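Local coordinates for hypothetical protein XAC2396 (Xanthomonas axonopodis pv. citri, PDB 2G3W) that is of unknown function but has a compact fold built around a variation of the PD-(D/E)XK nuclease motif, at residues V103-G108 and I132-Q137. Sequence-based numbering, arbitrary orientation.
Sequences VVIGYG and IELDSQ
Val104 and Ile132 belong to a parallel strand pairing that also bonds Val104 to Arg130; Ile132 N donates to Val104 O at 3.0 Å, almost straight at 174°. Gly106 N then donates to Ile132 O (2.9 Å), and Leu134 N to Gly106 O (2.8 Å), the last donor lying 19° off the carbonyl plane. Residues 104 and 106 thus alternate with 132 and 134, the regular parallel pattern, and it runs one residue past the end of strand 129-133. A weaker CA-H...O contact continues it, Tyr107 CA standing 3.5 Å from Leu134 O. Ser136 CB packs against Tyr107 O at 3.3 Å.

Apolar contact occupies the face carrying Ile105 and Ile132. Their side chains lie side by side, CG1 of Ile105 against CG1 of Ile132 at 3.7 Å; set between its backbone N and carbonyl carbon (chi1 76°), the Ile132 branch comes nearer the neighbouring strand. Farther along, Leu134 CD1 meets Ile105 CG2 at an angle, also at 3.7 Å. Ala46 of helix 37-49 touches Ile105, and Pro174 of adjacent strand 168-176 touches Ile132 and Leu134.

Glu133 forms a salt bridge with Arg177, and Asp135 N-caps helix 136-143, its OD1 accepting weakly from Gln137 N. The contact joins both strands of the beta-alpha-beta unit around helix 110-123. Main-chain bonds therefore fix the alignment while Ile105 and Ile132 pack on one face, Leu134 joining them just beyond the strand end.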
ATOM      1  N   VAL A 103      11.322   6.505  -7.166  1.00 32.69           N
ATOM      2  CA  VAL A 103      10.225   5.582  -7.504  1.00 32.25           C
ATOM      3  C   VAL A 103      10.718   4.557  -8.521  1.00 32.18           C
ATOM      4  O   VAL A 103      11.349   4.915  -9.521  1.00 32.52           O
ATOM      5  CB  VAL A 103       9.014   6.367  -8.110  1.00 31.81           C
ATOM      6  CG1 VAL A 103       7.756   5.460  -8.334  1.00 30.33           C
ATOM      7  CG2 VAL A 103       8.666   7.609  -7.213  1.00 32.85           C
ATOM      8  N   VAL A 104      10.424   3.288  -8.268  1.00 32.46           N
ATOM      9  CA  VAL A 104      10.600   2.239  -9.239  1.00 33.05           C
ATOM     10  C   VAL A 104       9.197   1.774  -9.636  1.00 33.67           C
ATOM     11  O   VAL A 104       8.382   1.471  -8.776  1.00 32.83           O
ATOM     12  CB  VAL A 104      11.379   1.068  -8.595  1.00 33.81           C
ATOM     13  CG1 VAL A 104      11.443  -0.175  -9.546  1.00 33.67           C
ATOM     14  CG2 VAL A 104      12.731   1.520  -8.236  1.00 30.99           C
ATOM     15  N   ILE A 105       8.922   1.709 -10.942  1.00 33.81           N
ATOM     16  CA  ILE A 105       7.620   1.240 -11.454  1.00 34.23           C
ATOM     17  C   ILE A 105       7.877  -0.028 -12.269  1.00 34.02           C
ATOM     18  O   ILE A 105       8.385   0.043 -13.372  1.00 33.63           O
ATOM     19  CB  ILE A 105       6.966   2.329 -12.316  1.00 34.73           C
ATOM     20  CG1 ILE A 105       6.707   3.570 -11.452  1.00 35.81           C
ATOM     21  CG2 ILE A 105       5.618   1.824 -12.987  1.00 36.90           C
ATOM     22  CD1 ILE A 105       6.043   4.745 -12.212  1.00 34.30           C
ATOM     23  N   GLY A 106       7.632  -1.184 -11.683  1.00 33.03           N
ATOM     24  CA  GLY A 106       7.782  -2.445 -12.413  1.00 33.51           C
ATOM     25  C   GLY A 106       6.491  -2.918 -13.078  1.00 33.64           C
ATOM     26  O   GLY A 106       5.394  -2.546 -12.656  1.00 35.42           O
ATOM     27  N   TYR A 107       6.635  -3.741 -14.129  1.00 33.13           N
ATOM     28  CA  TYR A 107       5.496  -4.131 -14.943  1.00 33.83           C
ATOM     29  C   TYR A 107       5.757  -5.448 -15.686  1.00 33.65           C
ATOM     30  O   TYR A 107       5.137  -5.714 -16.704  1.00 31.85           O
ATOM     31  CB  TYR A 107       5.078  -2.962 -15.870  1.00 33.65           C
ATOM     32  CG  TYR A 107       6.120  -2.536 -16.875  1.00 33.59           C
ATOM     33  CD1 TYR A 107       7.170  -1.672 -16.522  1.00 35.26           C
ATOM     34  CD2 TYR A 107       6.071  -2.994 -18.180  1.00 32.72           C
ATOM     35  CE1 TYR A 107       8.166  -1.334 -17.450  1.00 33.32           C
ATOM     36  CE2 TYR A 107       7.023  -2.618 -19.114  1.00 36.14           C
ATOM     37  CZ  TYR A 107       8.056  -1.794 -18.739  1.00 34.21           C
ATOM     38  OH  TYR A 107       8.973  -1.447 -19.665  1.00 35.11           O
ATOM     39  N   GLY A 108       6.626  -6.305 -15.127  1.00 32.68           N
ATOM     40  CA  GLY A 108       7.176  -7.416 -15.908  1.00 34.47           C
ATOM     41  C   GLY A 108       6.609  -8.770 -15.523  1.00 35.56           C
ATOM     42  O   GLY A 108       7.127  -9.779 -15.967  1.00 36.44           O
ATOM     43  N   ILE A 132       6.303   0.464  -6.940  1.00 34.76           N
ATOM     44  CA  ILE A 132       4.986   0.030  -7.383  1.00 36.88           C
ATOM     45  C   ILE A 132       5.070  -1.024  -8.487  1.00 37.07           C
ATOM     46  O   ILE A 132       6.065  -1.093  -9.246  1.00 37.55           O
ATOM     47  CB  ILE A 132       4.066   1.187  -7.804  1.00 37.04           C
ATOM     48  CG1 ILE A 132       4.435   1.737  -9.139  1.00 39.60           C
ATOM     49  CG2 ILE A 132       3.976   2.342  -6.719  1.00 39.40           C
ATOM     50  CD1 ILE A 132       3.253   2.376  -9.782  1.00 47.01           C
ATOM     51  N   GLU A 133       4.043  -1.869  -8.541  1.00 36.14           N
ATOM     52  CA  GLU A 133       3.981  -2.901  -9.572  1.00 36.15           C
ATOM     53  C   GLU A 133       2.655  -2.773 -10.314  1.00 35.56           C
ATOM     54  O   GLU A 133       1.596  -2.657  -9.684  1.00 35.12           O
ATOM     55  CB  GLU A 133       4.085  -4.301  -8.987  1.00 36.20           C
ATOM     56  CG  GLU A 133       3.791  -5.323 -10.070  1.00 40.22           C
ATOM     57  CD  GLU A 133       4.164  -6.723  -9.703  1.00 45.09           C
ATOM     58  OE1 GLU A 133       4.653  -6.945  -8.577  1.00 48.96           O
ATOM     59  OE2 GLU A 133       3.998  -7.619 -10.566  1.00 52.66           O
ATOM     60  N   LEU A 134       2.748  -2.801 -11.643  1.00 34.89           N
ATOM     61  CA  LEU A 134       1.585  -2.807 -12.514  1.00 34.81           C
ATOM     62  C   LEU A 134       1.422  -4.191 -13.139  1.00 33.95           C
ATOM     63  O   LEU A 134       2.399  -4.813 -13.524  1.00 34.75           O
ATOM     64  CB  LEU A 134       1.803  -1.796 -13.627  1.00 33.14           C
ATOM     65  CG  LEU A 134       2.266  -0.405 -13.201  1.00 35.88           C
ATOM     66  CD1 LEU A 134       2.542   0.495 -14.463  1.00 35.73           C
ATOM     67  CD2 LEU A 134       1.235   0.238 -12.252  1.00 34.99           C
ATOM     68  N   ASP A 135       0.179  -4.642 -13.265  1.00 33.27           N
ATOM     69  CA  ASP A 135      -0.138  -5.923 -13.894  1.00 32.58           C
ATOM     70  C   ASP A 135       0.370  -5.915 -15.328  1.00 31.47           C
ATOM     71  O   ASP A 135       0.026  -5.012 -16.092  1.00 29.81           O
ATOM     72  CB  ASP A 135      -1.652  -6.121 -13.894  1.00 32.80           C
ATOM     73  CG  ASP A 135      -2.073  -7.474 -14.512  1.00 37.44           C
ATOM     74  OD1 ASP A 135      -2.138  -7.565 -15.741  1.00 39.39           O
ATOM     75  OD2 ASP A 135      -2.328  -8.444 -13.768  1.00 42.36           O
ATOM     76  N   SER A 136       1.156  -6.924 -15.701  1.00 30.75           N
ATOM     77  CA  SER A 136       1.785  -6.952 -17.030  1.00 32.06           C
ATOM     78  C   SER A 136       0.776  -7.117 -18.166  1.00 31.71           C
ATOM     79  O   SER A 136       1.022  -6.687 -19.289  1.00 31.08           O
ATOM     80  CB  SER A 136       2.824  -8.069 -17.135  1.00 33.28           C
ATOM     81  OG  SER A 136       2.261  -9.311 -16.790  1.00 33.92           O
ATOM     82  N   GLN A 137      -0.340  -7.785 -17.899  1.00 32.54           N
ATOM     83  CA  GLN A 137      -1.332  -7.976 -18.959  1.00 33.10           C
ATOM     84  C   GLN A 137      -2.014  -6.649 -19.269  1.00 32.97           C
ATOM     85  O   GLN A 137      -2.327  -6.358 -20.423  1.00 32.06           O
ATOM     86  CB  GLN A 137      -2.334  -9.056 -18.597  1.00 32.89           C
ATOM     87  CG  GLN A 137      -1.772 -10.435 -18.821  1.00 36.85           C
ATOM     88  CD  GLN A 137      -2.719 -11.511 -18.405  1.00 41.56           C
ATOM     89  OE1 GLN A 137      -3.140 -11.571 -17.240  1.00 44.49           O
ATOM     90  NE2 GLN A 137      -3.074 -12.377 -19.348  1.00 42.44           N
TER